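PDB 3AIN: 303aa long hypothetical esterase from Sulfolobus tokodaii, which probably hydrolyses carboxylic ester bonds as a thermostable carboxylesterase of the hormone-sensitive-lipase-like family of alpha/beta hydrolases. Local coordinates for residues A180-Q193 and P244-L256. The protein carries 1 engineered substitution. Sequence-based numbering, arbitrary orientation.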
loop_
_atom_site.group_PDB
_atom_site.type_symbol
_atom_site.label_atom_id
_atom_site.label_comp_id
_atom_site.label_asym_id
_atom_site.label_seq_id
_atom_site.Cartn_x
_atom_site.Cartn_y
_atom_site.Cartn_z
ATOM N N ALA A 180 19.003 3.683 11.247
ATOM C CA ALA A 180 18.096 3.409 12.352
ATOM C C ALA A 180 18.716 2.518 13.431
ATOM O O ALA A 180 18.567 2.812 14.622
ATOM C CB ALA A 180 16.787 2.817 11.855
ATOM N N ILE A 181 19.486 1.512 13.025
ATOM C CA ILE A 181 20.187 0.657 13.999
ATOM C C ILE A 181 21.193 1.491 14.785
ATOM O O ILE A 181 21.288 1.365 16.009
ATOM C CB ILE A 181 20.877 -0.547 13.329
ATOM C CG1 ILE A 181 19.798 -1.517 12.805
ATOM C CG2 ILE A 181 21.808 -1.300 14.339
ATOM C CD1 ILE A 181 20.270 -2.375 11.673
ATOM N N LEU A 182 21.974 2.301 14.076
ATOM C CA LEU A 182 23.010 3.109 14.744
ATOM C C LEU A 182 22.413 4.156 15.686
ATOM O O LEU A 182 23.039 4.515 16.685
ATOM C CB LEU A 182 23.910 3.789 13.711
ATOM C CG LEU A 182 24.810 2.857 12.901
ATOM C CD1 LEU A 182 25.452 3.585 11.718
ATOM C CD2 LEU A 182 25.861 2.138 13.751
ATOM N N SER A 183 21.220 4.643 15.348
ATOM C CA SER A 183 20.499 5.642 16.151
ATOM C C SER A 183 20.041 5.065 17.485
ATOM O O SER A 183 20.136 5.715 18.530
ATOM C CB SER A 183 19.289 6.185 15.366
ATOM O OG SER A 183 19.705 6.880 14.195
ATOM N N LYS A 184 19.609 3.812 17.466
ATOM C CA LYS A 184 19.204 3.139 18.693
ATOM C C LYS A 184 20.371 3.105 19.682
ATOM O O LYS A 184 20.226 3.472 20.855
ATOM C CB LYS A 184 18.701 1.724 18.373
ATOM C CG LYS A 184 19.022 0.692 19.426
ATOM C CD LYS A 184 18.182 -0.560 19.220
ATOM C CE LYS A 184 18.952 -1.620 18.458
ATOM N NZ LYS A 184 18.468 -3.009 18.803
ATOM N N LYS A 185 21.564 2.892 19.140
ATOM C CA LYS A 185 22.759 2.726 19.947
ATOM C C LYS A 185 23.159 4.030 20.621
ATOM O O LYS A 185 23.746 4.011 21.697
ATOM C CB LYS A 185 23.912 2.204 19.089
ATOM C CG LYS A 185 23.567 0.968 18.269
ATOM C CD LYS A 185 24.726 0.572 17.357
ATOM C CE LYS A 185 25.452 -0.659 17.871
ATOM N NZ LYS A 185 24.891 -1.913 17.290
ATOM N N GLU A 186 22.715 5.151 20.052
ATOM C CA GLU A 186 23.019 6.475 20.586
ATOM C C GLU A 186 21.825 7.160 21.240
ATOM O O GLU A 186 21.785 8.386 21.294
ATOM C CB GLU A 186 23.546 7.391 19.480
ATOM C CG GLU A 186 24.656 6.778 18.666
ATOM C CD GLU A 186 25.889 7.643 18.635
ATOM O OE1 GLU A 186 25.754 8.871 18.815
ATOM O OE2 GLU A 186 26.976 7.105 18.343
ATOM N N ASN A 187 20.796 6.380 21.575
ATOM C CA ASN A 187 19.537 6.900 22.123
ATOM C C ASN A 187 18.869 8.014 21.308
ATOM O O ASN A 187 18.267 8.929 21.865
ATOM C CB ASN A 187 19.691 7.319 23.596
ATOM C CG ASN A 187 18.412 7.102 24.402
ATOM O OD1 ASN A 187 18.273 7.598 25.522
ATOM N ND2 ASN A 187 17.446 6.414 23.800
ATOM N N ILE A 188 18.960 7.923 19.985
ATOM C CA ILE A 188 18.271 8.867 19.118
ATOM C C ILE A 188 16.966 8.218 18.722
ATOM O O ILE A 188 16.970 7.062 18.299
ATOM C CB ILE A 188 19.084 9.130 17.842
ATOM C CG1 ILE A 188 20.340 9.935 18.176
ATOM C CG2 ILE A 188 18.219 9.803 16.769
ATOM C CD1 ILE A 188 21.350 9.946 17.038
ATOM N N LYS A 189 15.855 8.866 19.072
ATOM C CA LYS A 189 14.543 8.244 19.004
ATOM C C LYS A 189 13.834 8.708 17.738
ATOM O O LYS A 189 13.216 9.767 17.720
ATOM C CB LYS A 189 13.701 8.618 20.232
ATOM C CG LYS A 189 14.225 8.031 21.535
ATOM C CD LYS A 189 14.013 8.983 22.707
ATOM C CE LYS A 189 15.001 8.691 23.831
ATOM N NZ LYS A 189 14.315 8.506 25.138
ATOM N N LEU A 190 13.897 7.883 16.695
ATOM C CA LEU A 190 13.229 8.186 15.436
ATOM C C LEU A 190 11.771 7.728 15.461
ATOM O O LEU A 190 11.448 6.714 16.082
ATOM C CB LEU A 190 13.951 7.433 14.314
ATOM C CG LEU A 190 15.449 7.693 14.232
ATOM C CD1 LEU A 190 16.054 6.803 13.125
ATOM C CD2 LEU A 190 15.657 9.162 13.911
ATOM N N LYS A 191 10.954 8.364 14.629
ATOM C CA LYS A 191 9.522 8.085 14.583
ATOM C C LYS A 191 9.229 6.856 13.728
ATOM O O LYS A 191 8.239 6.175 13.964
ATOM C CB LYS A 191 8.739 9.280 14.035
ATOM C CG LYS A 191 8.646 10.489 14.987
ATOM C CD LYS A 191 8.384 10.057 16.418
ATOM C CE LYS A 191 8.510 11.251 17.367
ATOM N NZ LYS A 191 7.180 11.852 17.634
ATOM N N TYR A 192 9.997 6.676 12.651
ATOM C CA TYR A 192 9.575 5.742 11.608
ATOM C C TYR A 192 10.741 5.475 10.644
ATOM O O TYR A 192 11.680 6.274 10.544
ATOM C CB TYR A 192 8.396 6.361 10.841
ATOM C CG TYR A 192 7.464 5.353 10.182
ATOM C CD1 TYR A 192 6.444 4.737 10.910
ATOM C CD2 TYR A 192 7.609 5.023 8.843
ATOM C CE1 TYR A 192 5.573 3.812 10.309
ATOM C CE2 TYR A 192 6.764 4.074 8.245
ATOM C CZ TYR A 192 5.730 3.512 8.971
ATOM O OH TYR A 192 4.878 2.573 8.387
ATOM N N GLN A 193 10.693 4.343 9.957
ATOM C CA GLN A 193 11.660 4.096 8.872
ATOM C C GLN A 193 10.892 3.570 7.646
ATOM O O GLN A 193 10.081 2.656 7.758
ATOM C CB GLN A 193 12.743 3.094 9.320
ATOM C CG GLN A 193 12.197 1.761 9.865
ATOM C CD GLN A 193 13.307 0.838 10.357
ATOM O OE1 GLN A 193 14.339 0.698 9.707
ATOM N NE2 GLN A 193 13.117 0.246 11.550
ATOM N N PRO A 244 22.269 -5.296 7.388
ATOM C CA PRO A 244 21.611 -4.969 8.647
ATOM C C PRO A 244 20.768 -6.124 9.179
ATOM O O PRO A 244 20.422 -6.130 10.360
ATOM C CB PRO A 244 20.745 -3.735 8.304
ATOM C CG PRO A 244 20.664 -3.737 6.777
ATOM C CD PRO A 244 22.020 -4.265 6.359
ATOM N N ILE A 245 20.451 -7.111 8.335
ATOM C CA ILE A 245 19.766 -8.309 8.869
ATOM C C ILE A 245 20.539 -8.953 10.046
ATOM O O ILE A 245 19.946 -9.619 10.897
ATOM C CB ILE A 245 19.518 -9.397 7.762
ATOM C CG1 ILE A 245 18.420 -10.382 8.226
ATOM C CG2 ILE A 245 20.798 -10.155 7.479
ATOM C CD1 ILE A 245 17.009 -9.849 8.052
ATOM N N LEU A 246 21.852 -8.763 10.072
ATOM C CA LEU A 246 22.713 -9.345 11.130
ATOM C C LEU A 246 22.442 -8.737 12.513
ATOM O O LEU A 246 22.871 -9.287 13.531
ATOM C CB LEU A 246 24.192 -9.128 10.792
ATOM C CG LEU A 246 24.649 -9.903 9.549
ATOM C CD1 LEU A 246 26.102 -9.518 9.201
ATOM C CD2 LEU A 246 24.526 -11.428 9.808
ATOM N N ALA A 247 21.917 -7.519 12.539
ATOM C CA ALA A 247 21.854 -6.745 13.782
ATOM C C ALA A 247 20.709 -7.258 14.656
ATOM O O ALA A 247 19.775 -7.885 14.157
ATOM C CB ALA A 247 21.636 -5.245 13.459
ATOM N N ASP A 248 20.762 -6.937 15.951
ATOM C CA ASP A 248 19.620 -7.078 16.850
ATOM C C ASP A 248 18.627 -5.935 16.599
ATOM O O ASP A 248 18.983 -4.751 16.659
ATOM C CB ASP A 248 20.142 -7.075 18.306
ATOM C CG ASP A 248 19.037 -6.999 19.353
ATOM O OD1 ASP A 248 17.878 -6.716 19.011
ATOM O OD2 ASP A 248 19.389 -7.027 20.558
ATOM N N LEU A 249 17.422 -6.295 16.160
ATOM C CA LEU A 249 16.492 -5.309 15.626
ATOM C C LEU A 249 15.449 -4.873 16.646
ATOM O O LEU A 249 14.483 -4.203 16.302
ATOM C CB LEU A 249 15.810 -5.848 14.351
ATOM C CG LEU A 249 16.756 -6.307 13.218
ATOM C CD1 LEU A 249 15.917 -6.707 11.986
ATOM C CD2 LEU A 249 17.773 -5.236 12.811
ATOM N N ASN A 250 15.610 -5.297 17.905
ATOM C CA ASN A 250 14.735 -4.810 18.964
ATOM C C ASN A 250 14.777 -3.290 19.064
ATOM O O ASN A 250 15.820 -2.684 18.830
ATOM C CB ASN A 250 15.169 -5.403 20.306
ATOM C CG ASN A 250 14.889 -6.886 20.402
ATOM O OD1 ASN A 250 13.784 -7.299 20.764
ATOM N ND2 ASN A 250 15.905 -7.698 20.139
ATOM N N ASP A 251 13.630 -2.694 19.376
ATOM C CA ASP A 251 13.537 -1.293 19.792
ATOM C C ASP A 251 13.809 -0.323 18.652
ATOM O O ASP A 251 14.043 0.856 18.880
ATOM C CB ASP A 251 14.463 -0.998 20.987
ATOM C CG ASP A 251 14.152 -1.878 22.198
ATOM O OD1 ASP A 251 12.977 -1.944 22.590
ATOM O OD2 ASP A 251 15.048 -2.610 22.651
ATOM N N LEU A 252 13.704 -0.808 17.417
ATOM C CA LEU A 252 13.839 0.066 16.257
ATOM C C LEU A 252 12.493 0.715 15.943
ATOM O O LEU A 252 11.445 0.285 16.419
ATOM C CB LEU A 252 14.358 -0.742 15.032
ATOM C CG LEU A 252 15.807 -1.260 15.112
ATOM C CD1 LEU A 252 16.227 -2.092 13.878
ATOM C CD2 LEU A 252 16.817 -0.152 15.326
ATOM N N PRO A 253 12.522 1.790 15.166
ATOM C CA PRO A 253 11.262 2.494 14.901
ATOM C C PRO A 253 10.351 1.619 14.049
ATOM O O PRO A 253 10.840 0.776 13.283
ATOM C CB PRO A 253 11.686 3.720 14.085
ATOM C CG PRO A 253 13.179 3.609 13.897
ATOM C CD PRO A 253 13.723 2.492 14.695
ATOM N N PRO A 254 9.051 1.900 14.082
ATOM C CA PRO A 254 8.126 1.139 13.256
ATOM C C PRO A 254 8.402 1.421 11.772
ATOM O O PRO A 254 9.029 2.440 11.431
ATOM C CB PRO A 254 6.752 1.709 13.636
ATOM C CG PRO A 254 7.026 3.020 14.303
ATOM C CD PRO A 254 8.365 2.864 14.970
ATOM N N ALA A 255 8.053 0.463 10.913
ATOM C CA ALA A 255 8.559 0.501 9.512
ATOM C C ALA A 255 7.428 0.276 8.532
ATOM O O ALA A 255 6.480 -0.471 8.824
ATOM C CB ALA A 255 9.658 -0.563 9.293
ATOM N N LEU A 256 7.581 0.878 7.353
ATOM C CA LEU A 256 6.897 0.465 6.113
ATOM C C LEU A 256 7.983 -0.151 5.258
ATOM O O LEU A 256 8.974 0.513 4.990
ATOM C CB LEU A 256 6.314 1.679 5.387
ATOM C CG LEU A 256 5.743 1.353 3.987
ATOM C CD1 LEU A 256 4.537 0.407 4.138
ATOM C CD2 LEU A 256 5.320 2.642 3.219
#
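Gln193 and Ala255 pair in parallel on adjacent strands 192-196 and 255-260 of the central sheet. Gln193 N donates to Pro254 O at 2.9 Å, and Leu256 N returns a bond to Gln193 O, so the residue is held through both of its backbone polar groups. Its side chain adds a third link: CG sits between the backbone N and the carbonyl carbon (chi1 54°), the chain runs extended beyond it, and NE2 gives Pro253 O a nearly straight bond of 2.9 Å. Pro253 O lies in the plane of the Gln193 amide, while NE2 is tilted from the plane of the Pro253 carbonyl.

A second polar cluster gathers round Lys184 near the end of helix 171-185. Bent at chi3, its chain brings NZ to two carbonyls, 2.7 Å from Asn250 O in the carbonyl plane on a lone pair, and 2.8 Å from Asp248 O, above the plane of the Asp248 carbonyl and off its lone pairs. Asp248 OD1 makes only a long salt bridge with this ammonium; it also accepts from Asn250 N, closing an Asx turn.

Apolar contacts accompany these bonds. Ile181 pushes CD1 among Pro244, Ala247 and Leu249, 3.6 Å from Ala247 CB, while its CG1 meets Leu252 CD1. The Pro253 ring fits against Leu190 CB and Ala180 CB.

Tyr192 instead turns one ring face to a carbonyl oxygen, Pro254 O, 3.4 Å above the plane; its ring also packs on helix 303-321.

Between two inner parallel strands of the alpha/beta hydrolase sheet, ammonium and amide thus satisfy loop carbonyls, fixing the path into strand 255-260 beyond ladder pairing alone.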